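Local coordinates for suppressor protein MPT5 (Saccharomyces cerevisiae, PDB 5BYM) that binds UGUA-containing sequences in the 3'-untranslated regions of target mRNAs through its Pumilio repeats and negatively regulates expression of HO, at residues T175-C180 with N211-N216. Sequence-based numbering, arbitrary orientation.
Sequences THKHGC and NDQFGN. With nucleotides of chain B.
Phe-214 carries this contact between neighbouring Pumilio repeats, its ring lying against the backbone and side chain of Lys-177 in segment 175-180. The CA of Lys-177 sits over one face, 4.1 Å from the ring centroid and 26° off its normal, a CH-pi contact. The lysine chain, bent at its second torsion, passes along the rim, its CD 3.4 Å from Phe-214 CE2. On the opposite face, Gln-213 CG lies over the middle of the ring, while the carbonyl carbon of Thr-175 approaches an edge. With CG placed beside the backbone N (chi1 -57°), the phenyl group reaches across to the 175-180 segment and also meets the RNA: its CE1 lies 3.4 Å from O2' of A4 of chain B. At the base of the side chain, Cys-180 SG packs on Phe-214 CB at 3.7 Å.

The second patch joins Thr-175 and Asp-212, whose side chains cross at about a right angle. The carboxylate faces aliphatic atoms of the threonine, with Asp-212 OD2 3.3 Å from Thr-175 CB; the hydroxyl OG1 is hydrogen-bonded to the backbone O of Ile-171. Asp-212 OD2 also accepts from Phe-214 N in an Asx turn at 3.2 Å, reached 29° out of the carboxylate plane, which probably helps hold the bend from which the phenyl ring projects.

Two residues after Phe-214, Asn-216 pairs with the base of U3 of chain B through two hydrogen bonds, OD1 accepting from N3 and ND2 giving to O2. An alanine in place of Phe-214 would probably open a gap between the repeats and leave the Lys-177 chain without its aromatic support. Repeats 5 and 6 thus meet here through van der Waals and CH-pi contacts, while Asn-216 turns its amide to hydrogen bonding with the base of U3.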
loop_
_atom_site.group_PDB
_atom_site.type_symbol
_atom_site.label_atom_id
_atom_site.label_comp_id
_atom_site.label_asym_id
_atom_site.label_seq_id
_atom_site.Cartn_x
_atom_site.Cartn_y
_atom_site.Cartn_z
ATOM N N THR A 175 1.081 -6.529 8.535
ATOM C CA THR A 175 2.352 -6.902 9.149
ATOM C C THR A 175 3.186 -7.790 8.228
ATOM O O THR A 175 4.003 -8.584 8.697
ATOM C CB THR A 175 2.145 -7.631 10.493
ATOM O OG1 THR A 175 1.538 -8.908 10.262
ATOM C CG2 THR A 175 1.258 -6.806 11.416
ATOM N N HIS A 176 2.978 -7.648 6.921
ATOM C CA HIS A 176 3.672 -8.470 5.935
ATOM C C HIS A 176 4.300 -7.608 4.836
ATOM O O HIS A 176 3.712 -6.607 4.418
ATOM C CB HIS A 176 2.704 -9.491 5.330
ATOM C CG HIS A 176 3.371 -10.556 4.518
ATOM N ND1 HIS A 176 3.537 -10.459 3.153
ATOM C CD2 HIS A 176 3.902 -11.749 4.877
ATOM C CE1 HIS A 176 4.148 -11.542 2.708
ATOM N NE2 HIS A 176 4.379 -12.341 3.734
ATOM N N LYS A 177 5.484 -8.017 4.379
ATOM C CA LYS A 177 6.281 -7.280 3.392
ATOM C C LYS A 177 5.466 -6.752 2.212
ATOM O O LYS A 177 5.329 -5.542 2.027
ATOM C CB LYS A 177 7.396 -8.183 2.858
ATOM C CG LYS A 177 7.799 -9.313 3.807
ATOM C CD LYS A 177 8.962 -8.914 4.708
ATOM C CE LYS A 177 9.174 -9.923 5.831
ATOM N NZ LYS A 177 10.337 -9.563 6.694
ATOM N N HIS A 178 4.926 -7.676 1.424
ATOM C CA HIS A 178 4.201 -7.338 0.205
ATOM C C HIS A 178 2.798 -6.815 0.497
ATOM O O HIS A 178 2.336 -5.869 -0.143
ATOM C CB HIS A 178 4.121 -8.559 -0.711
ATOM C CG HIS A 178 5.454 -9.169 -1.015
ATOM N ND1 HIS A 178 5.641 -10.536 -1.104
ATOM C CD2 HIS A 178 6.657 -8.609 -1.258
ATOM C CE1 HIS A 178 6.906 -10.783 -1.383
ATOM N NE2 HIS A 178 7.547 -9.632 -1.485
ATOM N N GLY A 179 2.117 -7.440 1.454
ATOM C CA GLY A 179 0.760 -7.049 1.799
ATOM C C GLY A 179 0.636 -5.615 2.271
ATOM O O GLY A 179 -0.367 -4.955 2.003
ATOM N N CYS A 180 1.654 -5.133 2.975
ATOM C CA CYS A 180 1.669 -3.755 3.449
ATOM C C CYS A 180 1.675 -2.785 2.272
ATOM O O CYS A 180 1.032 -1.734 2.319
ATOM C CB CYS A 180 2.890 -3.517 4.342
ATOM S SG CYS A 180 3.044 -1.836 4.974
ATOM N N ASN A 211 3.375 -0.859 16.275
ATOM C CA ASN A 211 4.817 -1.044 16.404
ATOM C C ASN A 211 5.354 -2.178 15.532
ATOM O O ASN A 211 6.420 -2.733 15.804
ATOM C CB ASN A 211 5.201 -1.273 17.869
ATOM C CG ASN A 211 6.680 -1.060 18.125
ATOM O OD1 ASN A 211 7.288 -0.132 17.589
ATOM N ND2 ASN A 211 7.273 -1.931 18.934
ATOM N N ASP A 212 4.616 -2.527 14.484
ATOM C CA ASP A 212 5.097 -3.528 13.538
ATOM C C ASP A 212 5.958 -2.859 12.470
ATOM O O ASP A 212 5.708 -1.711 12.095
ATOM C CB ASP A 212 3.931 -4.279 12.895
ATOM C CG ASP A 212 4.378 -5.532 12.171
ATOM O OD1 ASP A 212 4.465 -6.596 12.820
ATOM O OD2 ASP A 212 4.644 -5.455 10.953
ATOM N N GLN A 213 6.967 -3.576 11.980
ATOM C CA GLN A 213 7.934 -3.000 11.046
ATOM C C GLN A 213 7.318 -2.569 9.716
ATOM O O GLN A 213 7.964 -1.887 8.920
ATOM C CB GLN A 213 9.098 -3.967 10.802
ATOM C CG GLN A 213 8.689 -5.332 10.274
ATOM C CD GLN A 213 9.883 -6.193 9.909
ATOM O OE1 GLN A 213 10.856 -5.715 9.322
ATOM N NE2 GLN A 213 9.817 -7.471 10.260
ATOM N N PHE A 214 6.073 -2.970 9.483
ATOM C CA PHE A 214 5.357 -2.588 8.274
ATOM C C PHE A 214 4.026 -1.931 8.624
ATOM O O PHE A 214 3.619 -0.958 7.985
ATOM C CB PHE A 214 5.132 -3.808 7.381
ATOM C CG PHE A 214 6.399 -4.518 6.997
ATOM C CD1 PHE A 214 7.501 -3.811 6.540
ATOM C CD2 PHE A 214 6.490 -5.893 7.104
ATOM C CE1 PHE A 214 8.668 -4.466 6.191
ATOM C CE2 PHE A 214 7.652 -6.551 6.759
ATOM C CZ PHE A 214 8.742 -5.837 6.301
ATOM N N GLY A 215 3.358 -2.462 9.645
ATOM C CA GLY A 215 2.076 -1.937 10.086
ATOM C C GLY A 215 2.110 -0.461 10.437
ATOM O O GLY A 215 1.112 0.245 10.273
ATOM N N ASN A 216 3.258 0.012 10.914
ATOM C CA ASN A 216 3.392 1.414 11.292
ATOM C C ASN A 216 3.285 2.355 10.092
ATOM O O ASN A 216 2.854 3.501 10.230
ATOM C CB ASN A 216 4.693 1.653 12.066
ATOM C CG ASN A 216 5.926 1.528 11.194
ATOM O OD1 ASN A 216 6.406 2.514 10.633
ATOM N ND2 ASN A 216 6.455 0.313 11.085
ATOM P P U B 3 17.620 2.714 10.662
ATOM O OP1 U B 3 18.025 1.322 10.336
ATOM O OP2 U B 3 18.221 3.839 9.902
ATOM O "O5'" U B 3 16.036 2.817 10.532
ATOM C "C5'" U B 3 15.390 2.594 9.290
ATOM C "C4'" U B 3 14.354 1.505 9.406
ATOM O "O4'" U B 3 13.347 1.879 10.381
ATOM C "C3'" U B 3 13.561 1.204 8.145
ATOM O "O3'" U B 3 14.274 0.356 7.261
ATOM C "C2'" U B 3 12.282 0.578 8.694
ATOM O "O2'" U B 3 12.488 -0.792 9.004
ATOM C "C1'" U B 3 12.094 1.347 10.007
ATOM N N1 U B 3 11.126 2.459 9.874
ATOM C C2 U B 3 9.787 2.154 10.013
ATOM O O2 U B 3 9.388 1.025 10.228
ATOM N N3 U B 3 8.928 3.216 9.884
ATOM C C4 U B 3 9.273 4.528 9.639
ATOM O O4 U B 3 8.384 5.378 9.546
ATOM C C5 U B 3 10.680 4.765 9.513
ATOM C C6 U B 3 11.542 3.750 9.634
ATOM P P A B 4 14.413 0.728 5.705
ATOM O OP1 A B 4 15.766 0.308 5.267
ATOM O OP2 A B 4 13.971 2.131 5.501
ATOM O "O5'" A B 4 13.352 -0.224 4.999
ATOM C "C5'" A B 4 13.291 -1.603 5.335
ATOM C "C4'" A B 4 12.059 -2.254 4.765
ATOM O "O4'" A B 4 10.871 -1.643 5.329
ATOM C "C3'" A B 4 11.864 -2.108 3.266
ATOM O "O3'" A B 4 12.655 -3.009 2.514
ATOM C "C2'" A B 4 10.367 -2.334 3.112
ATOM O "O2'" A B 4 10.061 -3.720 3.198
ATOM C "C1'" A B 4 9.833 -1.644 4.369
ATOM N N9 A B 4 9.436 -0.250 4.099
ATOM C C8 A B 4 10.185 0.892 4.248
ATOM N N7 A B 4 9.538 1.985 3.917
ATOM C C5 A B 4 8.285 1.533 3.525
ATOM C C6 A B 4 7.135 2.200 3.060
ATOM N N6 A B 4 7.052 3.523 2.903
ATOM N N1 A B 4 6.055 1.445 2.758
ATOM C C2 A B 4 6.130 0.117 2.913
ATOM N N3 A B 4 7.152 -0.622 3.340
ATOM C C4 A B 4 8.210 0.156 3.632
ATOM P P U B 6 11.945 -3.707 -4.965
ATOM O OP1 U B 6 13.293 -3.325 -4.468
ATOM O OP2 U B 6 11.412 -3.084 -6.205
ATOM O "O5'" U B 6 11.915 -5.283 -5.175
ATOM C "C5'" U B 6 12.291 -6.169 -4.126
ATOM C "C4'" U B 6 11.427 -7.408 -4.104
ATOM O "O4'" U B 6 10.101 -7.065 -3.609
ATOM C "C3'" U B 6 11.213 -8.083 -5.460
ATOM O "O3'" U B 6 11.111 -9.492 -5.260
ATOM C "C2'" U B 6 9.855 -7.541 -5.891
ATOM O "O2'" U B 6 9.167 -8.351 -6.821
ATOM C "C1'" U B 6 9.127 -7.469 -4.552
ATOM N N1 U B 6 8.009 -6.513 -4.513
ATOM C C2 U B 6 6.728 -7.033 -4.570
ATOM O O2 U B 6 6.505 -8.228 -4.661
ATOM N N3 U B 6 5.716 -6.105 -4.523
ATOM C C4 U B 6 5.855 -4.735 -4.422
ATOM O O4 U B 6 4.846 -4.026 -4.390
ATOM C C5 U B 6 7.212 -4.278 -4.363
ATOM C C6 U B 6 8.219 -5.158 -4.407
#